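PDB 4OPE: Nrps/pks from Streptomyces albus, which probably catalyses decarboxylative Claisen condensation, extending the acyl chain as a ketosynthase domain of the "AT-less" type I polyketide synthase that makes oxazolomycin. Local coordinates for residues A495-V500 against E546-G551. Residues are numbered along the deposited sequence; the frame is centred on the assembly and turned at random.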
ATOM      1  N   ALA A 495     -12.906 -18.617 -27.596  1.00 42.54           N
ATOM      2  CA  ALA A 495     -13.943 -19.337 -28.320  1.00 41.95           C
ATOM      3  C   ALA A 495     -13.828 -19.202 -29.823  1.00 42.22           C
ATOM      4  O   ALA A 495     -13.894 -20.237 -30.516  1.00 45.49           O
ATOM      5  CB  ALA A 495     -15.315 -18.876 -27.863  1.00 41.33           C
ATOM      6  N   HIS A 496     -13.686 -17.972 -30.344  1.00 39.85           N
ATOM      7  CA  HIS A 496     -13.724 -17.756 -31.819  1.00 39.38           C
ATOM      8  C   HIS A 496     -12.354 -17.876 -32.425  1.00 39.74           C
ATOM      9  O   HIS A 496     -11.433 -17.228 -31.989  1.00 43.86           O
ATOM     10  CB  HIS A 496     -14.349 -16.418 -32.179  1.00 39.95           C
ATOM     11  CG  HIS A 496     -15.791 -16.359 -31.845  1.00 43.00           C
ATOM     12  ND1 HIS A 496     -16.766 -16.179 -32.802  1.00 46.10           N
ATOM     13  CD2 HIS A 496     -16.440 -16.604 -30.680  1.00 45.55           C
ATOM     14  CE1 HIS A 496     -17.956 -16.288 -32.235  1.00 48.21           C
ATOM     15  NE2 HIS A 496     -17.787 -16.530 -30.944  1.00 48.12           N
ATOM     16  N   ARG A 497     -12.205 -18.702 -33.445  1.00 40.06           N
ATOM     17  CA  ARG A 497     -10.877 -19.110 -33.905  1.00 38.05           C
ATOM     18  C   ARG A 497     -10.635 -18.686 -35.315  1.00 36.99           C
ATOM     19  O   ARG A 497     -11.534 -18.713 -36.156  1.00 39.22           O
ATOM     20  CB  ARG A 497     -10.731 -20.632 -33.810  1.00 39.05           C
ATOM     21  CG  ARG A 497     -10.968 -21.207 -32.411  1.00 39.13           C
ATOM     22  CD  ARG A 497      -9.691 -21.159 -31.629  1.00 39.35           C
ATOM     23  NE  ARG A 497      -9.900 -21.436 -30.231  1.00 39.03           N
ATOM     24  CZ  ARG A 497      -9.372 -22.445 -29.551  1.00 39.10           C
ATOM     25  NH1 ARG A 497      -8.559 -23.337 -30.089  1.00 38.92           N
ATOM     26  NH2 ARG A 497      -9.646 -22.531 -28.276  1.00 41.53           N
ATOM     27  N   LEU A 498      -9.399 -18.303 -35.568  1.00 37.15           N
ATOM     28  CA  LEU A 498      -8.887 -18.103 -36.930  1.00 38.34           C
ATOM     29  C   LEU A 498      -7.480 -18.757 -37.077  1.00 36.99           C
ATOM     30  O   LEU A 498      -6.700 -18.736 -36.155  1.00 37.39           O
ATOM     31  CB  LEU A 498      -8.859 -16.623 -37.270  1.00 37.61           C
ATOM     32  CG  LEU A 498      -8.442 -16.307 -38.687  1.00 40.77           C
ATOM     33  CD1 LEU A 498      -9.095 -15.016 -39.141  1.00 43.23           C
ATOM     34  CD2 LEU A 498      -6.945 -16.165 -38.828  1.00 43.03           C
ATOM     35  N   ALA A 499      -7.168 -19.343 -38.229  1.00 37.18           N
ATOM     36  CA  ALA A 499      -5.817 -19.840 -38.467  1.00 38.62           C
ATOM     37  C   ALA A 499      -5.386 -19.730 -39.904  1.00 40.11           C
ATOM     38  O   ALA A 499      -6.207 -19.819 -40.839  1.00 42.04           O
ATOM     39  CB  ALA A 499      -5.694 -21.279 -38.023  1.00 41.57           C
ATOM     40  N   VAL A 500      -4.089 -19.554 -40.082  1.00 39.56           N
ATOM     41  CA  VAL A 500      -3.505 -19.475 -41.402  1.00 41.47           C
ATOM     42  C   VAL A 500      -2.199 -20.221 -41.385  1.00 43.14           C
ATOM     43  O   VAL A 500      -1.436 -20.185 -40.410  1.00 46.86           O
ATOM     44  CB  VAL A 500      -3.186 -18.036 -41.803  1.00 44.19           C
ATOM     45  CG1 VAL A 500      -3.009 -17.939 -43.294  1.00 45.02           C
ATOM     46  CG2 VAL A 500      -4.301 -17.101 -41.353  1.00 46.30           C
ATOM     47  N   GLU A 546      -5.846 -26.907 -38.630  1.00 45.71           N
ATOM     48  CA  GLU A 546      -7.206 -27.484 -38.568  1.00 48.25           C
ATOM     49  C   GLU A 546      -7.661 -27.783 -37.124  1.00 45.35           C
ATOM     50  O   GLU A 546      -8.832 -27.677 -36.784  1.00 46.86           O
ATOM     51  CB  GLU A 546      -7.301 -28.733 -39.466  1.00 51.44           C
ATOM     52  CG  GLU A 546      -7.324 -28.419 -40.981  1.00 57.35           C
ATOM     53  CD  GLU A 546      -7.279 -29.679 -41.883  1.00 67.26           C
ATOM     54  OE1 GLU A 546      -6.564 -30.652 -41.533  1.00 68.02           O
ATOM     55  OE2 GLU A 546      -7.958 -29.711 -42.947  1.00 68.93           O
ATOM     56  N   ALA A 547      -6.723 -28.159 -36.275  1.00 41.47           N
ATOM     57  CA  ALA A 547      -7.031 -28.501 -34.906  1.00 39.53           C
ATOM     58  C   ALA A 547      -7.395 -27.270 -34.107  1.00 38.89           C
ATOM     59  O   ALA A 547      -8.324 -27.293 -33.349  1.00 38.74           O
ATOM     60  CB  ALA A 547      -5.837 -29.211 -34.281  1.00 40.10           C
ATOM     61  N   TRP A 548      -6.640 -26.192 -34.299  1.00 38.62           N
ATOM     62  CA  TRP A 548      -6.903 -24.929 -33.684  1.00 36.78           C
ATOM     63  C   TRP A 548      -8.287 -24.425 -33.973  1.00 37.95           C
ATOM     64  O   TRP A 548      -9.006 -24.002 -33.067  1.00 40.12           O
ATOM     65  CB  TRP A 548      -5.879 -23.911 -34.171  1.00 38.11           C
ATOM     66  CG  TRP A 548      -6.038 -22.552 -33.559  1.00 38.19           C
ATOM     67  CD1 TRP A 548      -6.499 -21.392 -34.179  1.00 38.29           C
ATOM     68  CD2 TRP A 548      -5.771 -22.216 -32.226  1.00 36.18           C
ATOM     69  NE1 TRP A 548      -6.512 -20.374 -33.280  1.00 37.89           N
ATOM     70  CE2 TRP A 548      -6.066 -20.854 -32.072  1.00 37.98           C
ATOM     71  CE3 TRP A 548      -5.301 -22.934 -31.137  1.00 38.85           C
ATOM     72  CZ2 TRP A 548      -5.904 -20.195 -30.863  1.00 38.69           C
ATOM     73  CZ3 TRP A 548      -5.141 -22.286 -29.919  1.00 39.00           C
ATOM     74  CH2 TRP A 548      -5.443 -20.930 -29.795  1.00 39.67           C
ATOM     75  N   VAL A 549      -8.665 -24.433 -35.236  1.00 39.61           N
ATOM     76  CA  VAL A 549     -10.021 -24.049 -35.625  1.00 41.97           C
ATOM     77  C   VAL A 549     -11.132 -24.936 -35.029  1.00 41.47           C
ATOM     78  O   VAL A 549     -12.212 -24.422 -34.681  1.00 42.03           O
ATOM     79  CB  VAL A 549     -10.113 -23.926 -37.158  1.00 44.48           C
ATOM     80  CG1 VAL A 549     -11.534 -23.722 -37.623  1.00 42.70           C
ATOM     81  CG2 VAL A 549      -9.251 -22.735 -37.577  1.00 46.22           C
ATOM     82  N   ARG A 550     -10.877 -26.232 -34.848  1.00 40.36           N
ATOM     83  CA  ARG A 550     -11.868 -27.078 -34.103  1.00 42.22           C
ATOM     84  C   ARG A 550     -12.030 -26.730 -32.618  1.00 42.98           C
ATOM     85  O   ARG A 550     -13.075 -27.061 -32.006  1.00 44.88           O
ATOM     86  CB  ARG A 550     -11.501 -28.551 -34.114  1.00 41.53           C
ATOM     87  CG  ARG A 550     -11.419 -29.219 -35.460  1.00 40.94           C
ATOM     88  CD  ARG A 550     -11.301 -30.713 -35.254  1.00 41.15           C
ATOM     89  NE  ARG A 550      -9.955 -31.176 -34.919  1.00 39.76           N
ATOM     90  CZ  ARG A 550      -9.013 -31.414 -35.821  1.00 39.19           C
ATOM     91  NH1 ARG A 550      -9.213 -31.185 -37.124  1.00 39.65           N
ATOM     92  NH2 ARG A 550      -7.843 -31.848 -35.426  1.00 38.69           N
ATOM     93  N   GLY A 551     -10.993 -26.119 -32.041  1.00 42.28           N
ATOM     94  CA  GLY A 551     -10.989 -25.728 -30.630  1.00 42.13           C
ATOM     95  C   GLY A 551      -9.856 -26.311 -29.817  1.00 40.96           C
ATOM     96  O   GLY A 551      -9.797 -26.108 -28.604  1.00 43.85           O
TER
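The Arg497 guanidinium lies between Trp548 and Gly551, with the indole rim, Trp548 CH2, over one face and Gly551 CA over the other. Its CZ sits 4.1 Å from the centroid of the six-membered ring, 6° off the normal, a cation-pi contact. Arg497 CD makes a CH-pi contact with the five-membered ring, its centroid 3.8 Å away; the bend at chi2 (-86°) lays the arginine across this indole face. At the indole edge lies Leu498 O, while NE1 bonds to Leu453 O on the neighbouring strand. Arg497 NH1 donates to Trp548 O (3.1 Å) on a lone pair, in a bent bond tilted from the guanidinium plane. Gly551 ends the helix in a Schellman motif with positive phi, where a side chain would press on Arg550 O; its bare CA lies 3.4 Å above the guanidinium plane, toward the rim. The small Ala499 CB fits against Val549 CG2 (3.9 Å). Helix 546-550 runs nearly antiparallel to strand 496-500, the middle strand of a three-stranded sheet, opposite helices 458-473 and 505-516. A leucine at Arg497 would probably leave Trp548 O without this donor and the indole face without its cation. With NE bonded to Met494 O, just before the strand, the positive group probably suits the carbonyl-rich helix end.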